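Local coordinates for cupin 2 conserved barrel domain protein (Desulfovibrio desulfuricans subsp. desulfuricans str. G20, PDB 2Q30), which is of unknown function but adopts the double-stranded beta-helix fold of the RmlC-like cupins and pairs with a second copy of itself, at residues 10-15 against 61-66; 25-30 against 35-40; 73-78 against 93-98; 86-91 against 104-109. All blocks are in the same frame, centred on the assembly; numbering follows the deposited sequence. Where two conformers were deposited one is given.

Interaction 1: residues 10-15 against 61-66; sequences NLLEAV and VLEGEG
Leu11 and Leu12, on a type I turn running from Asn10 to Glu13, rest against the end of strand 56-63, where Leu62 and Glu63 form a classic beta bulge opposite Lys101. Leu11 reaches inward, its CD1 methyl lying 3.8 Å from CD1 of Leu62; the two side chains slant across one another, and CB of Leu11 adds a second touch to the same methyl. Leu12 lies over the bulge itself: its CD2 is 3.7 Å from CB of Glu63, while its CD1 is equally close, at 3.7 Å, to the backbone O of Leu62. Both leucines turn CG away from their carbonyl carbon (chi1 -59° in Leu11, -61° in Leu12), which sends their methyls across to the strand.

The close part of the contact is thus both leucines against Leu62 and the CB of Glu63, all by van der Waals contact. The polar ends behave differently. Glu63 gives only the root of its side chain to Leu12, and its chain bends at chi2 (64°) before the carboxylate forms a salt bridge through OE1 with Arg80 of the second subunit. On the far side of the turn, ND2 of Asn10 donates to OE2 of exposed Glu13 at 2.9 Å, meeting the oxygen from above the carboxylate plane and bridging the two ends of the turn.

Around this site, Leu11 also packs on Leu103 of strand 100-107 and on Val83 of the second subunit, and Asn10 joins an antiparallel ladder with a strand of that chain, so the turn follows directly on a sheet that runs across the dimer interface.

Interaction 2: residues 25-30 against 35-40; sequences ELVHES and IVSFTF
A classic beta bulge interrupts the antiparallel hairpin of strands 23-29 and 34-40, at the outermost strand, within this chain, of the cupin barrel's five-stranded sheet. Val27 and His28 both face Ile35, and their two backbone N-H groups converge on its O, at 2.8 Å from Val27 N and 3.0 Å from His28 N. This follows from one extra residue on strand 23-29, which shifts the register by one; Ile35 N returns a bond to His28 O, and beyond the bulge Glu25 and Ser37 form a regular hydrogen-bonded pair.

Leu26 stands across from Val36 as a non-hydrogen-bonded pair, with CD1 of Leu26 touching CG1 of Val36 in the conformer given. The extra residue, Val27, lays its CB 3.9 Å from CG2 of Ile35. Ile35 sets CG1 opposite its carbonyl carbon (chi1 -53°) with CD1 extended beyond, which brings that methyl to CB of His28. At the polar end, OE2 of Glu25 stands 3.9 Å from OG1 of Thr39, too far for a direct bond, and two waters fill the link. One donates to both oxygens; the other accepts from Ser37 OG and Thr39 OG1 and donates to Glu25 OE2.

Strand 34-40 continues the sheet into strand 100-107, with Val36 bonded through its backbone to Val104, while Val27 and His28 pack on Val83 and Val85 of the second subunit.

Interaction 3: residues 73-78 against 93-98; sequences DAVIPA and GVRAVT
Asp73 and Arg95 meet in a salt bridge at the surface of the cupin barrel, with NH2 of Arg95 donating to OD1 of Asp73 at 2.9 Å. The acceptor lies at the edge of the guanidinium, almost in its plane, and is approached on its syn side but tilted out of the carboxylate plane. The two flat groups are not coplanar: carboxylate and guanidinium planes stand 40° apart, and the N-H...O angle is a bent 143°. OD2 of Asp73 also comes within 3.2 Å of the same NH2, so the carboxylate is gathered about one terminal nitrogen instead of matching both in a flat, two-pronged pair.

The other first-shell contact is a methyl against a charged nitrogen, by van der Waals contact. CG1 of Val75 meets the guanidinium itself, 3.5 Å from NH1 of Arg95, and the valine crosses the arginine chain at about a right angle.

What places the guanidinium here is the shape of the arginine. CG lies opposite the backbone N, the chain runs straight through chi2, and a bend at chi3 (-70°) turns the head toward Asp73. The backbone of Arg95 is bonded to Glu67 on strand 66-69, the strand between 92-96 and 75-78, and Arg95 and Val75 both pack on Val69 there. The arginine therefore reaches across the intervening strand.

Farther out, Glu45 and Glu67 form long, weak ion pairs with NH2 and NH1 of Arg95. One cation shared among several carboxylates would probably help keep them ionised, Asp73 above all, although at this exposed surface water probably weakens the bridge.

Interaction 4: residues 86-91 against 104-109; sequences APISTP and VTIAPP
At the end of strand 82-87 the backbone folds into a type I turn from Pro87 to Thr90, closed by the bond from Thr90 N to Pro87 O at 3.1 Å, and this turn faces the last part of strand 100-107. Both strands belong to the five-stranded sheet of the double-stranded beta-helix, with strand 56-63 between them, so the segments meet through side chains alone and no hydrogen bond joins them.

Ile88, the second residue of the turn, carries the contact. Its side chain points at the opposite strand with CG1 set away from the carbonyl carbon (chi1 -66°) and CD1 extended beyond it (chi2 164°), which makes CD1 the leading atom. It approaches Ile106 at about a right angle, so that the end of one isoleucine meets the CG2 branch of the other. CG1 of Ile88 follows at 3.7 Å from the same CG2 methyl, and this branch of Ile106 is therefore touched by two successive carbons of its partner. The modelled 3.2 Å between CD1 of Ile88 and CG2 of Ile106 is doubtful as a true separation.

The neighbours define the site. Ile106 packs on Leu57 of the intervening strand, while Ile88 touches His51 and Ile110 and is tied by its backbone to His51 and Gly55. Beyond the strand end the chain enters Pro108 through a cis peptide bond, and Pro108 packs on Asn32 of the second subunit.

One methyl thus serves both partners: besides CG2 of Ile106, CD1 of Ile88 meets the carbonyl O of Pro108, at 3.8 Å.

Placed side by side, the four contacts show chemistry changing with position in one barrel. Interactions 1, 2 and 4 all reach the five-stranded sheet; interaction 3 belongs to the four-stranded one and is the surface contact, the only one with a salt bridge between its segments. Interactions 1 and 4 are apolar and partly buried, on opposite sides of the chain's centre, whereas interaction 2 relies chiefly on backbone bonds between adjacent strands. Interactions 1 and 2 meet where Leu11 packs on Val27, and interaction 2 joins interaction 4 through Val36 and Val104. Phe40, against Val94 and Ala96, connects interactions 2 and 3 between the sheets.

Interaction 1: residues 10-15 against 61-66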
loop_
_atom_site.group_PDB
_atom_site.type_symbol
_atom_site.label_atom_id
_atom_site.label_comp_id
_atom_site.label_asym_id
_atom_site.label_seq_id
_atom_site.Cartn_x
_atom_site.Cartn_y
_atom_site.Cartn_z
ATOM N N ASN A 10 -12.225 2.195 -0.338
ATOM C CA ASN A 10 -12.018 2.516 -1.735
ATOM C C ASN A 10 -11.422 3.897 -1.702
ATOM O O ASN A 10 -12.127 4.877 -1.794
ATOM C CB ASN A 10 -13.325 2.427 -2.503
ATOM C CG ASN A 10 -13.827 1.016 -2.597
ATOM O OD1 ASN A 10 -13.073 0.063 -2.404
ATOM N ND2 ASN A 10 -15.096 0.870 -2.888
ATOM N N LEU A 11 -10.104 3.939 -1.576
ATOM C CA LEU A 11 -9.394 5.204 -1.370
ATOM C C LEU A 11 -9.402 6.166 -2.535
ATOM O O LEU A 11 -9.118 7.326 -2.326
ATOM C CB LEU A 11 -7.966 4.953 -0.925
ATOM C CG LEU A 11 -7.756 4.160 0.369
ATOM C CD1 LEU A 11 -6.272 3.922 0.570
ATOM C CD2 LEU A 11 -8.343 4.913 1.566
ATOM N N LEU A 12 -9.694 5.702 -3.750
ATOM C CA LEU A 12 -9.810 6.605 -4.921
ATOM C C LEU A 12 -11.242 6.909 -5.379
ATOM O O LEU A 12 -11.457 7.597 -6.399
ATOM C CB LEU A 12 -8.983 6.053 -6.079
ATOM C CG LEU A 12 -7.490 5.942 -5.772
ATOM C CD1 LEU A 12 -6.807 5.298 -6.968
ATOM C CD2 LEU A 12 -6.862 7.321 -5.469
ATOM N N GLU A 13 -12.220 6.409 -4.629
ATOM C CA GLU A 13 -13.615 6.578 -4.950
ATOM C C GLU A 13 -14.042 8.030 -4.787
ATOM O O GLU A 13 -14.860 8.518 -5.564
ATOM C CB GLU A 13 -14.443 5.614 -4.099
ATOM C CG GLU A 13 -15.918 5.568 -4.390
ATOM C CD GLU A 13 -16.587 4.450 -3.595
ATOM O OE1 GLU A 13 -17.237 4.755 -2.581
ATOM O OE2 GLU A 13 -16.406 3.270 -3.957
ATOM N N ALA A 14 -13.502 8.713 -3.786
ATOM C CA ALA A 14 -13.778 10.139 -3.553
ATOM C C ALA A 14 -12.620 10.679 -2.731
ATOM O O ALA A 14 -12.477 10.300 -1.562
ATOM C CB ALA A 14 -15.118 10.328 -2.812
ATOM N N VAL A 15 -11.790 11.525 -3.328
ATOM C CA VAL A 15 -10.624 12.073 -2.644
ATOM C C VAL A 15 -10.966 13.458 -2.093
ATOM O O VAL A 15 -11.872 14.126 -2.601
ATOM C CB VAL A 15 -9.345 12.040 -3.530
ATOM C CG1 VAL A 15 -9.116 10.604 -4.035
ATOM C CG2 VAL A 15 -9.426 13.014 -4.711
ATOM N N VAL A 61 2.224 5.023 -3.822
ATOM C CA VAL A 61 1.584 6.062 -4.629
ATOM C C VAL A 61 0.375 5.402 -5.302
ATOM O O VAL A 61 0.533 4.543 -6.154
ATOM C CB VAL A 61 2.515 6.692 -5.696
ATOM C CG1 VAL A 61 1.796 7.807 -6.416
ATOM C CG2 VAL A 61 3.815 7.211 -5.045
ATOM N N LEU A 62 -0.812 5.830 -4.902
ATOM C CA LEU A 62 -2.074 5.304 -5.426
ATOM C C LEU A 62 -2.510 5.981 -6.694
ATOM O O LEU A 62 -3.130 5.358 -7.537
ATOM C CB LEU A 62 -3.187 5.532 -4.420
ATOM C CG LEU A 62 -2.988 5.010 -3.011
ATOM C CD1 LEU A 62 -4.157 5.493 -2.160
ATOM C CD2 LEU A 62 -2.868 3.496 -3.026
ATOM N N GLU A 63 -2.291 7.285 -6.763
ATOM C CA GLU A 63 -2.718 8.069 -7.909
ATOM C C GLU A 63 -1.830 9.266 -8.032
ATOM O O GLU A 63 -1.382 9.827 -7.012
ATOM C CB GLU A 63 -4.197 8.457 -7.743
ATOM C CG GLU A 63 -4.839 9.393 -8.796
ATOM C CD GLU A 63 -4.927 8.847 -10.216
ATOM O OE1 GLU A 63 -4.357 7.796 -10.546
ATOM O OE2 GLU A 63 -5.575 9.521 -11.045
ATOM N N GLY A 64 -1.547 9.634 -9.284
ATOM C CA GLY A 64 -0.709 10.778 -9.587
ATOM C C GLY A 64 0.757 10.464 -9.511
ATOM O O GLY A 64 1.147 9.300 -9.319
ATOM N N GLU A 65 1.559 11.515 -9.684
ATOM C CA GLU A 65 3.018 11.422 -9.689
ATOM C C GLU A 65 3.601 12.436 -8.748
ATOM O O GLU A 65 3.091 13.559 -8.608
ATOM C CB GLU A 65 3.636 11.740 -11.059
ATOM C CG GLU A 65 3.667 10.616 -12.091
ATOM C CD GLU A 65 4.845 10.765 -13.110
ATOM O OE1 GLU A 65 5.214 11.922 -13.464
ATOM O OE2 GLU A 65 5.397 9.722 -13.559
ATOM N N GLY A 66 4.733 12.057 -8.177
ATOM C CA GLY A 66 5.445 12.912 -7.266
ATOM C C GLY A 66 6.874 12.461 -7.066
ATOM O O GLY A 66 7.490 11.845 -7.960
#

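Interaction 2: residues 25-30 against 35-40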
loop_
_atom_site.group_PDB
_atom_site.type_symbol
_atom_site.label_atom_id
_atom_site.label_comp_id
_atom_site.label_asym_id
_atom_site.label_seq_id
_atom_site.Cartn_x
_atom_site.Cartn_y
_atom_site.Cartn_z
ATOM N N GLU A 25 -5.592 11.612 6.238
ATOM C CA GLU A 25 -6.776 10.866 6.725
ATOM C C GLU A 25 -6.361 9.528 7.304
ATOM O O GLU A 25 -5.635 8.796 6.670
ATOM C CB GLU A 25 -7.805 10.665 5.602
ATOM C CG GLU A 25 -8.432 11.957 5.089
ATOM C CD GLU A 25 -9.102 11.847 3.704
ATOM O OE1 GLU A 25 -10.313 12.142 3.599
ATOM O OE2 GLU A 25 -8.410 11.512 2.715
ATOM N N LEU A 26 -6.862 9.209 8.490
ATOM C CA LEU A 26 -6.574 7.948 9.149
ATOM C C LEU A 26 -7.410 6.880 8.484
ATOM O O LEU A 26 -8.617 7.034 8.378
ATOM C CB LEU A 26 -6.942 8.002 10.630
ATOM C CG LEU A 26 -6.603 6.759 11.467
ATOM C CD1 LEU A 26 -5.087 6.435 11.407
ATOM C CD2 LEU A 26 -7.050 7.018 12.883
ATOM N N VAL A 27 -6.758 5.822 8.017
ATOM C CA VAL A 27 -7.444 4.715 7.355
ATOM C C VAL A 27 -7.664 3.637 8.394
ATOM O O VAL A 27 -8.767 3.128 8.538
ATOM C CB VAL A 27 -6.659 4.228 6.115
ATOM C CG1 VAL A 27 -7.277 2.963 5.469
ATOM C CG2 VAL A 27 -6.552 5.392 5.094
ATOM N N HIS A 28 -6.611 3.293 9.115
ATOM C CA HIS A 28 -6.673 2.234 10.112
ATOM C C HIS A 28 -5.599 2.442 11.178
ATOM O O HIS A 28 -4.509 2.982 10.897
ATOM C CB HIS A 28 -6.465 0.895 9.393
ATOM C CG HIS A 28 -6.534 -0.303 10.275
ATOM N ND1 HIS A 28 -7.727 -0.880 10.653
ATOM C CD2 HIS A 28 -5.558 -1.050 10.833
ATOM C CE1 HIS A 28 -7.484 -1.935 11.408
ATOM N NE2 HIS A 28 -6.176 -2.056 11.539
ATOM N N GLU A 29 -5.930 2.051 12.404
ATOM C CA GLU A 29 -4.944 2.022 13.448
ATOM C C GLU A 29 -5.253 0.872 14.417
ATOM O O GLU A 29 -6.372 0.737 14.891
ATOM C CB GLU A 29 -4.861 3.370 14.157
ATOM C CG GLU A 29 -3.704 3.419 15.127
ATOM C CD GLU A 29 -3.429 4.792 15.718
ATOM O OE1 GLU A 29 -4.278 5.719 15.576
ATOM O OE2 GLU A 29 -2.352 4.910 16.360
ATOM N N SER A 30 -4.245 0.043 14.661
ATOM C CA SER A 30 -4.340 -1.077 15.608
ATOM C C SER A 30 -2.984 -1.223 16.268
ATOM O O SER A 30 -2.088 -0.426 16.046
ATOM C CB SER A 30 -4.669 -2.362 14.833
ATOM O OG SER A 30 -3.609 -2.683 13.946
ATOM N N ILE A 35 -2.264 3.022 9.333
ATOM C CA ILE A 35 -2.406 3.227 7.918
ATOM C C ILE A 35 -3.060 4.593 7.760
ATOM O O ILE A 35 -4.171 4.814 8.276
ATOM C CB ILE A 35 -3.261 2.124 7.263
ATOM C CG1 ILE A 35 -2.732 0.735 7.603
ATOM C CG2 ILE A 35 -3.286 2.313 5.749
ATOM C CD1 ILE A 35 -3.571 -0.451 6.997
ATOM N N VAL A 36 -2.377 5.494 7.050
ATOM C CA VAL A 36 -2.869 6.846 6.802
ATOM C C VAL A 36 -2.611 7.266 5.362
ATOM O O VAL A 36 -1.594 6.880 4.759
ATOM C CB VAL A 36 -2.202 7.870 7.765
ATOM C CG1 VAL A 36 -2.754 7.704 9.157
ATOM C CG2 VAL A 36 -0.672 7.728 7.749
ATOM N N SER A 37 -3.537 8.042 4.816
ATOM C CA SER A 37 -3.428 8.537 3.467
ATOM C C SER A 37 -3.098 10.015 3.521
ATOM O O SER A 37 -3.404 10.692 4.513
ATOM C CB SER A 37 -4.697 8.304 2.657
ATOM O OG SER A 37 -5.781 9.046 3.135
ATOM N N PHE A 38 -2.453 10.480 2.450
ATOM C CA PHE A 38 -2.124 11.899 2.244
ATOM C C PHE A 38 -2.557 12.242 0.830
ATOM O O PHE A 38 -2.195 11.532 -0.106
ATOM C CB PHE A 38 -0.659 12.167 2.462
ATOM C CG PHE A 38 -0.194 11.898 3.860
ATOM C CD1 PHE A 38 0.266 10.643 4.231
ATOM C CD2 PHE A 38 -0.182 12.924 4.818
ATOM C CE1 PHE A 38 0.715 10.411 5.541
ATOM C CE2 PHE A 38 0.249 12.696 6.107
ATOM C CZ PHE A 38 0.714 11.447 6.474
ATOM N N THR A 39 -3.404 13.265 0.691
ATOM C CA THR A 39 -3.932 13.679 -0.611
ATOM C C THR A 39 -3.405 15.088 -0.861
ATOM O O THR A 39 -3.556 15.983 -0.021
ATOM C CB THR A 39 -5.449 13.643 -0.668
ATOM O OG1 THR A 39 -5.914 12.359 -0.178
ATOM C CG2 THR A 39 -5.924 13.888 -2.104
ATOM N N PHE A 40 -2.782 15.247 -2.014
ATOM C CA PHE A 40 -2.115 16.460 -2.388
ATOM C C PHE A 40 -2.649 17.022 -3.672
ATOM O O PHE A 40 -2.927 16.275 -4.610
ATOM C CB PHE A 40 -0.645 16.149 -2.687
ATOM C CG PHE A 40 0.081 15.437 -1.591
ATOM C CD1 PHE A 40 0.714 16.144 -0.591
ATOM C CD2 PHE A 40 0.165 14.041 -1.581
ATOM C CE1 PHE A 40 1.421 15.484 0.420
ATOM C CE2 PHE A 40 0.872 13.379 -0.575
ATOM C CZ PHE A 40 1.505 14.113 0.417
HETATM O O HOH W 1 -8.572 11.725 -0.055
HETATM O O HOH W 2 -5.770 11.669 2.411
#

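Interaction 3: residues 73-78 against 93-98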
loop_
_atom_site.group_PDB
_atom_site.type_symbol
_atom_site.label_atom_id
_atom_site.label_comp_id
_atom_site.label_asym_id
_atom_site.label_seq_id
_atom_site.Cartn_x
_atom_site.Cartn_y
_atom_site.Cartn_z
ATOM N N ASP A 73 16.849 17.323 1.078
ATOM C CA ASP A 73 15.879 17.517 0.011
ATOM C C ASP A 73 16.175 16.633 -1.220
ATOM O O ASP A 73 15.753 16.956 -2.323
ATOM C CB ASP A 73 15.803 19.007 -0.375
ATOM C CG ASP A 73 14.411 19.432 -0.744
ATOM O OD1 ASP A 73 13.540 19.299 0.146
ATOM O OD2 ASP A 73 14.181 19.934 -1.870
ATOM N N ALA A 74 16.863 15.506 -1.010
ATOM C CA ALA A 74 17.223 14.577 -2.088
ATOM C C ALA A 74 15.944 13.845 -2.485
ATOM O O ALA A 74 15.145 13.488 -1.599
ATOM C CB ALA A 74 18.295 13.619 -1.632
ATOM N N VAL A 75 15.740 13.615 -3.792
ATOM C CA VAL A 75 14.462 13.031 -4.261
ATOM C C VAL A 75 14.576 11.753 -5.080
ATOM O O VAL A 75 15.556 11.555 -5.791
ATOM C CB VAL A 75 13.625 14.061 -5.081
ATOM C CG1 VAL A 75 13.298 15.285 -4.219
ATOM C CG2 VAL A 75 14.349 14.472 -6.361
ATOM N N ILE A 76 13.551 10.908 -4.943
ATOM C CA ILE A 76 13.395 9.673 -5.690
ATOM C C ILE A 76 12.063 9.845 -6.430
ATOM O O ILE A 76 11.051 10.135 -5.777
ATOM C CB ILE A 76 13.293 8.440 -4.788
ATOM C CG1 ILE A 76 14.578 8.267 -3.958
ATOM C CG2 ILE A 76 13.013 7.196 -5.633
ATOM C CD1 ILE A 76 14.538 7.070 -2.961
ATOM N N PRO A 77 12.047 9.686 -7.769
ATOM C CA PRO A 77 10.771 9.810 -8.471
ATOM C C PRO A 77 9.755 8.823 -7.925
ATOM O O PRO A 77 10.105 7.698 -7.603
ATOM C CB PRO A 77 11.132 9.501 -9.925
ATOM C CG PRO A 77 12.558 9.894 -10.039
ATOM C CD PRO A 77 13.159 9.478 -8.728
ATOM N N ALA A 78 8.524 9.278 -7.777
ATOM C CA ALA A 78 7.462 8.508 -7.170
ATOM C C ALA A 78 6.289 8.464 -8.150
ATOM O O ALA A 78 5.284 9.151 -7.967
ATOM C CB ALA A 78 7.076 9.146 -5.837
ATOM N N GLY A 93 9.692 12.352 3.231
ATOM C CA GLY A 93 8.689 13.329 2.875
ATOM C C GLY A 93 8.197 12.998 1.511
ATOM O O GLY A 93 8.756 12.096 0.829
ATOM N N VAL A 94 7.144 13.697 1.099
ATOM C CA VAL A 94 6.524 13.446 -0.216
ATOM C C VAL A 94 6.183 14.776 -0.856
ATOM O O VAL A 94 5.659 15.627 -0.172
ATOM C CB VAL A 94 5.235 12.633 -0.071
ATOM C CG1 VAL A 94 4.574 12.453 -1.411
ATOM C CG2 VAL A 94 5.517 11.268 0.574
ATOM N N ARG A 95 6.494 14.934 -2.145
ATOM C CA ARG A 95 6.185 16.129 -2.914
ATOM C C ARG A 95 5.328 15.701 -4.093
ATOM O O ARG A 95 5.682 14.763 -4.791
ATOM C CB ARG A 95 7.476 16.764 -3.388
ATOM C CG ARG A 95 7.320 18.161 -3.926
ATOM C CD ARG A 95 8.692 18.728 -4.220
ATOM N NE ARG A 95 9.397 18.975 -2.976
ATOM C CZ ARG A 95 10.693 18.774 -2.723
ATOM N NH1 ARG A 95 11.538 18.230 -3.591
ATOM N NH2 ARG A 95 11.133 19.068 -1.522
ATOM N N ALA A 96 4.197 16.369 -4.297
ATOM C CA ALA A 96 3.304 16.050 -5.386
ATOM C C ALA A 96 3.657 16.901 -6.609
ATOM O O ALA A 96 3.708 18.134 -6.506
ATOM C CB ALA A 96 1.902 16.321 -4.986
ATOM N N VAL A 97 3.905 16.253 -7.749
ATOM C CA VAL A 97 4.113 16.956 -9.027
ATOM C C VAL A 97 2.721 17.203 -9.644
ATOM O O VAL A 97 2.439 18.297 -10.117
ATOM C CB VAL A 97 5.062 16.189 -9.981
ATOM C CG1 VAL A 97 5.052 16.831 -11.377
ATOM C CG2 VAL A 97 6.493 16.152 -9.387
ATOM N N THR A 98 1.893 16.158 -9.682
ATOM C CA THR A 98 0.504 16.247 -10.127
ATOM C C THR A 98 -0.342 16.107 -8.866
ATOM O O THR A 98 0.185 15.874 -7.763
ATOM C CB THR A 98 0.104 15.092 -11.099
ATOM O OG1 THR A 98 0.143 13.825 -10.417
ATOM C CG2 THR A 98 1.004 15.020 -12.319
#

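Interaction 4: residues 86-91 against 104-109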
loop_
_atom_site.group_PDB
_atom_site.type_symbol
_atom_site.label_atom_id
_atom_site.label_comp_id
_atom_site.label_asym_id
_atom_site.label_seq_id
_atom_site.Cartn_x
_atom_site.Cartn_y
_atom_site.Cartn_z
ATOM N N ALA A 86 11.117 2.561 4.268
ATOM C CA ALA A 86 12.124 3.225 5.063
ATOM C C ALA A 86 11.893 3.050 6.543
ATOM O O ALA A 86 10.755 2.841 6.960
ATOM C CB ALA A 86 12.141 4.747 4.721
ATOM N N PRO A 87 12.988 3.094 7.341
ATOM C CA PRO A 87 12.803 3.172 8.782
ATOM C C PRO A 87 12.043 4.481 9.119
ATOM O O PRO A 87 12.186 5.496 8.418
ATOM C CB PRO A 87 14.252 3.201 9.332
ATOM C CG PRO A 87 15.074 2.575 8.266
ATOM C CD PRO A 87 14.423 3.033 6.991
ATOM N N ILE A 88 11.209 4.425 10.147
ATOM C CA ILE A 88 10.453 5.593 10.631
ATOM C C ILE A 88 11.395 6.745 11.060
ATOM O O ILE A 88 11.050 7.935 10.917
ATOM C CB ILE A 88 9.508 5.177 11.808
ATOM C CG1 ILE A 88 8.414 4.226 11.320
ATOM C CG2 ILE A 88 8.841 6.369 12.456
ATOM C CD1 ILE A 88 7.723 3.510 12.484
ATOM N N SER A 89 12.570 6.377 11.590
ATOM C CA SER A 89 13.594 7.320 12.007
ATOM C C SER A 89 14.364 7.958 10.839
ATOM O O SER A 89 15.055 8.955 11.056
ATOM C CB SER A 89 14.570 6.642 12.992
ATOM O OG SER A 89 15.116 5.444 12.446
ATOM N N THR A 90 14.254 7.410 9.622
ATOM C CA THR A 90 14.925 7.975 8.441
ATOM C C THR A 90 14.086 9.113 7.860
ATOM O O THR A 90 12.910 8.891 7.566
ATOM C CB THR A 90 15.158 6.896 7.381
ATOM O OG1 THR A 90 16.061 5.927 7.937
ATOM C CG2 THR A 90 15.764 7.473 6.092
ATOM N N PRO A 91 14.680 10.329 7.688
ATOM C CA PRO A 91 13.922 11.460 7.154
ATOM C C PRO A 91 13.232 11.122 5.856
ATOM O O PRO A 91 13.881 10.651 4.926
ATOM C CB PRO A 91 14.996 12.535 6.934
ATOM C CG PRO A 91 15.997 12.236 7.915
ATOM C CD PRO A 91 16.056 10.752 8.018
ATOM N N VAL A 104 0.234 5.378 3.514
ATOM C CA VAL A 104 1.364 5.107 4.365
ATOM C C VAL A 104 0.955 4.061 5.371
ATOM O O VAL A 104 -0.058 4.229 5.999
ATOM C CB VAL A 104 1.817 6.396 5.096
ATOM C CG1 VAL A 104 3.046 6.103 6.026
ATOM C CG2 VAL A 104 2.129 7.475 4.080
ATOM N N THR A 105 1.758 3.003 5.507
ATOM C CA THR A 105 1.591 1.931 6.491
ATOM C C THR A 105 2.851 1.951 7.352
ATOM O O THR A 105 3.960 1.874 6.826
ATOM C CB THR A 105 1.403 0.545 5.846
ATOM O OG1 THR A 105 0.250 0.610 4.989
ATOM C CG2 THR A 105 1.179 -0.521 6.942
ATOM N N ILE A 106 2.654 2.073 8.652
ATOM C CA ILE A 106 3.710 2.216 9.647
ATOM C C ILE A 106 3.593 1.036 10.599
ATOM O O ILE A 106 2.524 0.835 11.154
ATOM C CB ILE A 106 3.533 3.542 10.427
ATOM C CG1 ILE A 106 3.321 4.737 9.464
ATOM C CG2 ILE A 106 4.716 3.754 11.344
ATOM C CD1 ILE A 106 2.902 6.020 10.168
ATOM N N ALA A 107 4.676 0.267 10.764
ATOM C CA ALA A 107 4.707 -0.935 11.636
ATOM C C ALA A 107 6.041 -1.089 12.383
ATOM O O ALA A 107 7.096 -0.943 11.771
ATOM C CB ALA A 107 4.458 -2.182 10.844
ATOM N N PRO A 108 6.003 -1.225 13.724
ATOM C CA PRO A 108 4.835 -1.087 14.596
ATOM C C PRO A 108 4.314 0.371 14.539
ATOM O O PRO A 108 5.033 1.248 14.050
ATOM C CB PRO A 108 5.381 -1.404 15.994
ATOM C CG PRO A 108 6.653 -2.167 15.743
ATOM C CD PRO A 108 7.212 -1.560 14.493
ATOM N N PRO A 109 3.076 0.626 14.995
ATOM C CA PRO A 109 2.553 2.001 14.942
ATOM C C PRO A 109 3.234 2.936 15.973
ATOM O O PRO A 109 3.693 2.456 17.010
ATOM C CB PRO A 109 1.056 1.828 15.220
ATOM C CG PRO A 109 0.860 0.412 15.635
ATOM C CD PRO A 109 2.131 -0.315 15.615
#